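Local coordinates for protein orotidine 5'-phosphate decarboxylase (Methanocaldococcus jannaschii, PDB 4LUI) that catalyses the decarboxylation of orotidine 5'-monophosphate to UMP, the last step of de novo UMP biosynthesis, and works as a homodimer, at residues A49-Y54 with I77-V82; I103-F108 with K126-V131. All blocks are in the same frame, centred on the assembly; numbering follows the deposited sequence.

Interaction 1. Residues A49-Y54 with I77-V82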
loop_
_atom_site.group_PDB
_atom_site.type_symbol
_atom_site.label_atom_id
_atom_site.label_comp_id
_atom_site.label_asym_id
_atom_site.label_seq_id
_atom_site.Cartn_x
_atom_site.Cartn_y
_atom_site.Cartn_z
ATOM N N ALA B 49 11.594 -18.475 -0.987
ATOM C CA ALA B 49 11.004 -17.310 -0.331
ATOM C C ALA B 49 9.490 -17.361 -0.403
ATOM O O ALA B 49 8.925 -17.985 -1.297
ATOM C CB ALA B 49 11.514 -16.010 -0.966
ATOM N N ILE B 50 8.839 -16.692 0.542
ATOM C CA ILE B 50 7.384 -16.587 0.542
ATOM C C ILE B 50 7.009 -15.114 0.579
ATOM O O ILE B 50 7.510 -14.373 1.432
ATOM C CB ILE B 50 6.770 -17.310 1.756
ATOM C CG1 ILE B 50 7.128 -18.806 1.711
ATOM C CG2 ILE B 50 5.247 -17.120 1.778
ATOM C CD1 ILE B 50 6.725 -19.575 2.931
ATOM N N LYS B 51 6.154 -14.691 -0.351
ATOM C CA LYS B 51 5.702 -13.301 -0.434
ATOM C C LYS B 51 4.241 -13.222 0.005
ATOM O O LYS B 51 3.377 -13.936 -0.525
ATOM C CB LYS B 51 5.873 -12.778 -1.874
ATOM C CG LYS B 51 5.551 -11.291 -2.077
ATOM C CD LYS B 51 5.861 -10.801 -3.508
ATOM C CE LYS B 51 4.841 -11.298 -4.535
ATOM N NZ LYS B 51 3.480 -10.716 -4.332
ATOM N N VAL B 52 3.969 -12.362 0.981
ATOM C CA VAL B 52 2.617 -12.202 1.491
ATOM C C VAL B 52 2.161 -10.769 1.278
ATOM O O VAL B 52 2.969 -9.831 1.339
ATOM C CB VAL B 52 2.500 -12.575 2.981
ATOM C CG1 VAL B 52 2.777 -14.073 3.189
ATOM C CG2 VAL B 52 3.420 -11.720 3.826
ATOM N N GLY B 53 0.874 -10.599 1.016
ATOM C CA GLY B 53 0.346 -9.267 0.777
ATOM C C GLY B 53 -0.713 -8.867 1.777
ATOM O O GLY B 53 -1.057 -9.623 2.681
ATOM N N TYR B 54 -1.255 -7.663 1.598
ATOM C CA TYR B 54 -2.300 -7.164 2.483
ATOM C C TYR B 54 -3.598 -7.974 2.589
ATOM O O TYR B 54 -4.173 -8.046 3.673
ATOM C CB TYR B 54 -2.618 -5.704 2.156
ATOM C CG TYR B 54 -1.624 -4.723 2.766
ATOM C CD1 TYR B 54 -1.312 -4.787 4.118
ATOM C CD2 TYR B 54 -1.032 -3.728 2.000
ATOM C CE1 TYR B 54 -0.434 -3.896 4.696
ATOM C CE2 TYR B 54 -0.146 -2.813 2.578
ATOM C CZ TYR B 54 0.143 -2.919 3.929
ATOM O OH TYR B 54 1.026 -2.049 4.545
ATOM N N ILE B 77 8.740 -12.133 2.574
ATOM C CA ILE B 77 8.729 -10.772 2.034
ATOM C C ILE B 77 7.317 -10.212 2.074
ATOM O O ILE B 77 6.381 -10.865 1.626
ATOM C CB ILE B 77 9.191 -10.751 0.562
ATOM C CG1 ILE B 77 10.609 -11.318 0.429
ATOM C CG2 ILE B 77 9.109 -9.337 -0.025
ATOM C CD1 ILE B 77 11.617 -10.700 1.373
ATOM N N ALA B 78 7.161 -9.013 2.626
ATOM C CA ALA B 78 5.844 -8.387 2.711
ATOM C C ALA B 78 5.607 -7.460 1.533
ATOM O O ALA B 78 6.252 -6.411 1.417
ATOM C CB ALA B 78 5.698 -7.633 4.015
ATOM N N ASP B 79 4.689 -7.853 0.654
ATOM C CA ASP B 79 4.419 -7.080 -0.546
ATOM C C ASP B 79 3.346 -6.050 -0.205
ATOM O O ASP B 79 2.163 -6.231 -0.506
ATOM C CB ASP B 79 3.970 -8.004 -1.673
ATOM C CG ASP B 79 3.893 -7.303 -3.016
ATOM O OD1 ASP B 79 4.155 -6.077 -3.076
ATOM O OD2 ASP B 79 3.553 -7.982 -4.009
ATOM N N PHE B 80 3.778 -4.973 0.449
ATOM C CA PHE B 80 2.853 -3.992 1.010
ATOM C C PHE B 80 2.815 -2.692 0.207
ATOM O O PHE B 80 2.097 -1.752 0.579
ATOM C CB PHE B 80 3.252 -3.689 2.448
ATOM C CG PHE B 80 2.870 -4.764 3.430
ATOM C CD1 PHE B 80 2.221 -5.920 3.015
ATOM C CD2 PHE B 80 3.159 -4.607 4.778
ATOM C CE1 PHE B 80 1.863 -6.918 3.939
ATOM C CE2 PHE B 80 2.796 -5.583 5.708
ATOM C CZ PHE B 80 2.153 -6.747 5.286
ATOM N N LYS B 81 3.580 -2.653 -0.879
ATOM C CA LYS B 81 3.550 -1.512 -1.803
ATOM C C LYS B 81 3.603 -0.168 -1.064
ATOM O O LYS B 81 2.811 0.736 -1.360
ATOM C CB LYS B 81 2.265 -1.552 -2.651
ATOM C CG LYS B 81 2.130 -2.778 -3.568
ATOM C CD LYS B 81 3.349 -2.961 -4.457
ATOM C CE LYS B 81 3.032 -3.836 -5.682
ATOM N NZ LYS B 81 2.659 -5.232 -5.290
ATOM N N VAL B 82 4.511 -0.047 -0.101
ATOM C CA VAL B 82 4.504 1.080 0.832
ATOM C C VAL B 82 4.619 2.388 0.051
ATOM O O VAL B 82 5.483 2.525 -0.819
ATOM C CB VAL B 82 5.661 0.985 1.845
ATOM C CG1 VAL B 82 5.518 2.060 2.893
ATOM C CG2 VAL B 82 5.675 -0.400 2.513
HETATM O O HOH W 1 -0.574 -6.288 -0.887
HETATM O O HOH W 2 2.018 -0.113 2.901
#

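Interaction 2. Residues I103-F108 with K126-V131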
loop_
_atom_site.group_PDB
_atom_site.type_symbol
_atom_site.label_atom_id
_atom_site.label_comp_id
_atom_site.label_asym_id
_atom_site.label_seq_id
_atom_site.Cartn_x
_atom_site.Cartn_y
_atom_site.Cartn_z
ATOM N N ILE B 103 10.578 -6.003 2.847
ATOM C CA ILE B 103 9.355 -5.274 2.565
ATOM C C ILE B 103 9.456 -4.603 1.194
ATOM O O ILE B 103 10.530 -4.112 0.808
ATOM C CB ILE B 103 9.066 -4.256 3.705
ATOM C CG1 ILE B 103 7.698 -3.596 3.531
ATOM C CG2 ILE B 103 10.188 -3.218 3.831
ATOM C CD1 ILE B 103 7.354 -2.676 4.707
ATOM N N ILE B 104 8.346 -4.616 0.452
ATOM C CA ILE B 104 8.298 -4.028 -0.880
ATOM C C ILE B 104 7.679 -2.633 -0.806
ATOM O O ILE B 104 6.603 -2.451 -0.220
ATOM C CB ILE B 104 7.525 -4.939 -1.868
ATOM C CG1 ILE B 104 8.324 -6.228 -2.102
ATOM C CG2 ILE B 104 7.271 -4.211 -3.184
ATOM C CD1 ILE B 104 7.548 -7.322 -2.821
ATOM N N VAL B 105 8.388 -1.660 -1.380
ATOM C CA VAL B 105 7.976 -0.258 -1.361
ATOM C C VAL B 105 7.858 0.312 -2.779
ATOM O O VAL B 105 8.507 -0.171 -3.714
ATOM C CB VAL B 105 8.968 0.602 -0.550
ATOM C CG1 VAL B 105 9.223 -0.052 0.816
ATOM C CG2 VAL B 105 10.291 0.769 -1.296
ATOM N N HIS B 106 7.008 1.320 -2.944
ATOM C CA HIS B 106 6.988 2.091 -4.188
ATOM C C HIS B 106 8.083 3.133 -4.167
ATOM O O HIS B 106 8.356 3.734 -3.129
ATOM C CB HIS B 106 5.637 2.796 -4.392
ATOM C CG HIS B 106 4.613 1.951 -5.088
ATOM N ND1 HIS B 106 4.741 1.560 -6.403
ATOM C CD2 HIS B 106 3.435 1.440 -4.657
ATOM C CE1 HIS B 106 3.687 0.843 -6.755
ATOM N NE2 HIS B 106 2.888 0.740 -5.708
ATOM N N GLY B 107 8.731 3.329 -5.307
ATOM C CA GLY B 107 9.667 4.426 -5.455
ATOM C C GLY B 107 8.981 5.706 -5.911
ATOM O O GLY B 107 9.566 6.795 -5.796
ATOM N N PHE B 108 7.755 5.603 -6.441
ATOM C CA PHE B 108 7.128 6.798 -7.032
ATOM C C PHE B 108 6.856 7.923 -6.037
ATOM O O PHE B 108 6.755 9.085 -6.430
ATOM C CB PHE B 108 5.910 6.482 -7.944
ATOM C CG PHE B 108 4.628 6.149 -7.218
ATOM C CD1 PHE B 108 4.178 4.839 -7.149
ATOM C CD2 PHE B 108 3.828 7.150 -6.672
ATOM C CE1 PHE B 108 2.952 4.531 -6.514
ATOM C CE2 PHE B 108 2.627 6.838 -6.024
ATOM C CZ PHE B 108 2.203 5.526 -5.943
ATOM N N LYS B 126 17.586 -6.296 7.481
ATOM C CA LYS B 126 16.516 -6.808 6.643
ATOM C C LYS B 126 16.447 -6.019 5.339
ATOM O O LYS B 126 17.187 -5.039 5.168
ATOM C CB LYS B 126 15.194 -6.841 7.420
ATOM C CG LYS B 126 15.223 -7.936 8.501
ATOM C CD LYS B 126 13.971 -7.995 9.337
ATOM C CE LYS B 126 13.989 -9.262 10.186
ATOM N NZ LYS B 126 12.740 -9.434 10.965
ATOM N N LYS B 127 15.605 -6.472 4.416
ATOM C CA LYS B 127 15.631 -5.994 3.037
ATOM C C LYS B 127 14.537 -4.990 2.674
ATOM O O LYS B 127 13.385 -5.087 3.129
ATOM C CB LYS B 127 15.538 -7.168 2.063
ATOM C CG LYS B 127 16.694 -8.141 2.117
ATOM C CD LYS B 127 16.467 -9.258 1.108
ATOM C CE LYS B 127 17.589 -10.279 1.153
ATOM N NZ LYS B 127 17.272 -11.396 0.224
ATOM N N VAL B 128 14.913 -4.051 1.816
ATOM C CA VAL B 128 13.956 -3.157 1.158
ATOM C C VAL B 128 13.999 -3.403 -0.354
ATOM O O VAL B 128 15.066 -3.453 -0.958
ATOM C CB VAL B 128 14.293 -1.699 1.450
ATOM C CG1 VAL B 128 13.303 -0.750 0.750
ATOM C CG2 VAL B 128 14.303 -1.469 2.934
ATOM N N ILE B 129 12.828 -3.569 -0.951
ATOM C CA ILE B 129 12.713 -3.954 -2.341
ATOM C C ILE B 129 11.827 -2.905 -3.006
ATOM O O ILE B 129 10.742 -2.618 -2.517
ATOM C CB ILE B 129 12.047 -5.340 -2.435
ATOM C CG1 ILE B 129 12.946 -6.410 -1.784
ATOM C CG2 ILE B 129 11.700 -5.686 -3.868
ATOM C CD1 ILE B 129 12.200 -7.659 -1.334
ATOM N N MET B 130 12.288 -2.307 -4.096
ATOM C CA MET B 130 11.511 -1.232 -4.723
ATOM C C MET B 130 10.778 -1.700 -5.975
ATOM O O MET B 130 11.380 -2.325 -6.855
ATOM C CB MET B 130 12.427 -0.059 -5.107
ATOM C CG MET B 130 11.650 1.101 -5.744
ATOM S SD MET B 130 12.721 2.352 -6.486
ATOM C CE MET B 130 13.715 2.753 -5.062
ATOM N N VAL B 131 9.489 -1.375 -6.070
ATOM C CA VAL B 131 8.774 -1.567 -7.324
ATOM C C VAL B 131 9.232 -0.505 -8.309
ATOM O O VAL B 131 9.045 0.687 -8.064
ATOM C CB VAL B 131 7.267 -1.365 -7.149
ATOM C CG1 VAL B 131 6.562 -1.550 -8.493
ATOM C CG2 VAL B 131 6.715 -2.338 -6.141
HETATM O O HOH W 3 7.120 2.697 -7.596
#

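Interaction 1. Residues A49-Y54 with I77-V82
Lys51 and Asp79 meet on the face of the sheet that looks into the barrel. The lysine chain is extended as far as CD, then bent at chi3 and chi4 (74° and 67°), which brings NZ to 2.8 Å from OD2 of Asp79, on the anti lone pair of that oxygen. The other carboxylate oxygen is taken from within the same strand: Lys81 NZ lies 2.8 Å from Asp79 OD1, approaching on the syn side but clearly out of the carboxylate plane. Asp79 thus sits between two lysine NZ atoms in a salt-bridge network. Beneath this network the backbones pair as parallel strands. Ile50 O receives the N-H of Ile77, Ile77 O that of Val52, and Val52 O that of Asp79 (N to O 2.7 Å). Further along, a water links the two chains, accepting from Tyr54 N and donating to Asp79 O. A second water joins Tyr54 OH to Phe80 O. The Tyr54 and Phe80 rings form an offset stack, centroids 3.9 Å apart and planes at 13°, with Tyr54 CZ 3.3 Å from Phe80 CG; Ala78 CB covers the opposite face of the phenylalanine. Strand 23-27 flanks 49-53 and strand 102-106 flanks 77-82, while helix 63-72 packs on Ile50 and Val52 and helix 86-97 on Ala78 and Phe80.

Interaction 2. Residues I103-F108 with K126-V131
Ile104 reaches two residues of strand 127-131 with its two branches. Its CB is 4.0 Å from O of Ile129. From there CG1, anti to the carbonyl carbon (chi1 -68°), rests against CB and CG2 of Ile129, 3.8 Å from CB, while CG2, on the carbonyl side, meets CG2 of Val131 at 3.5 Å, the two side chains crossing at about a right angle. The tip, CD1, points to strand 75-82, where it meets Ile77 CG2 at 3.8 Å and Asp79 OD1 at 3.6 Å; the side chain also touches Val163 of strand 161-163. On the other face Val105 CG2 packs on Val128 CG1 at 3.9 Å, under helix 111-124. Four backbone bonds link the strands, the straightest being Val105 N to Ile129 O, 2.8 Å with 169° at the hydrogen. Where the strands end, one water bridges them: it accepts from Gly107 N, donates to Val131 O and lies in the ring plane of His106, 2.9 Å from ND1. His106 NE2 is bonded to Ala83 O of the second subunit. Strand 102-106, helix 111-124 and strand 127-131 make up one beta-alpha-beta unit, the repeating element of the TIM barrel, with Ile104, Ile129 and Val131 facing its interior.

Interactions 1 and 2 are successive parts of one barrel wall, their centres about 10 Å apart, joined where strand 75-82 lies beside strand 102-106. Probable backbone hydrogen bonds at the seam include Ala78 O to Ile104 N and Val82 O to His106 N, each 2.9 Å. Next to them Val82 CG2 packs on Ile103 CD1 at 3.6 Å, and Lys81 O lies 3.4 Å from His106 CD2. Interaction 1 holds the predicted proton donor, Lys81, and predicted substrate-binding residues Lys51 and Asp79; interaction 2 borders that site through His106. Both reach the dimer interface, where Lys81 forms a salt bridge with Asp84 of the second subunit.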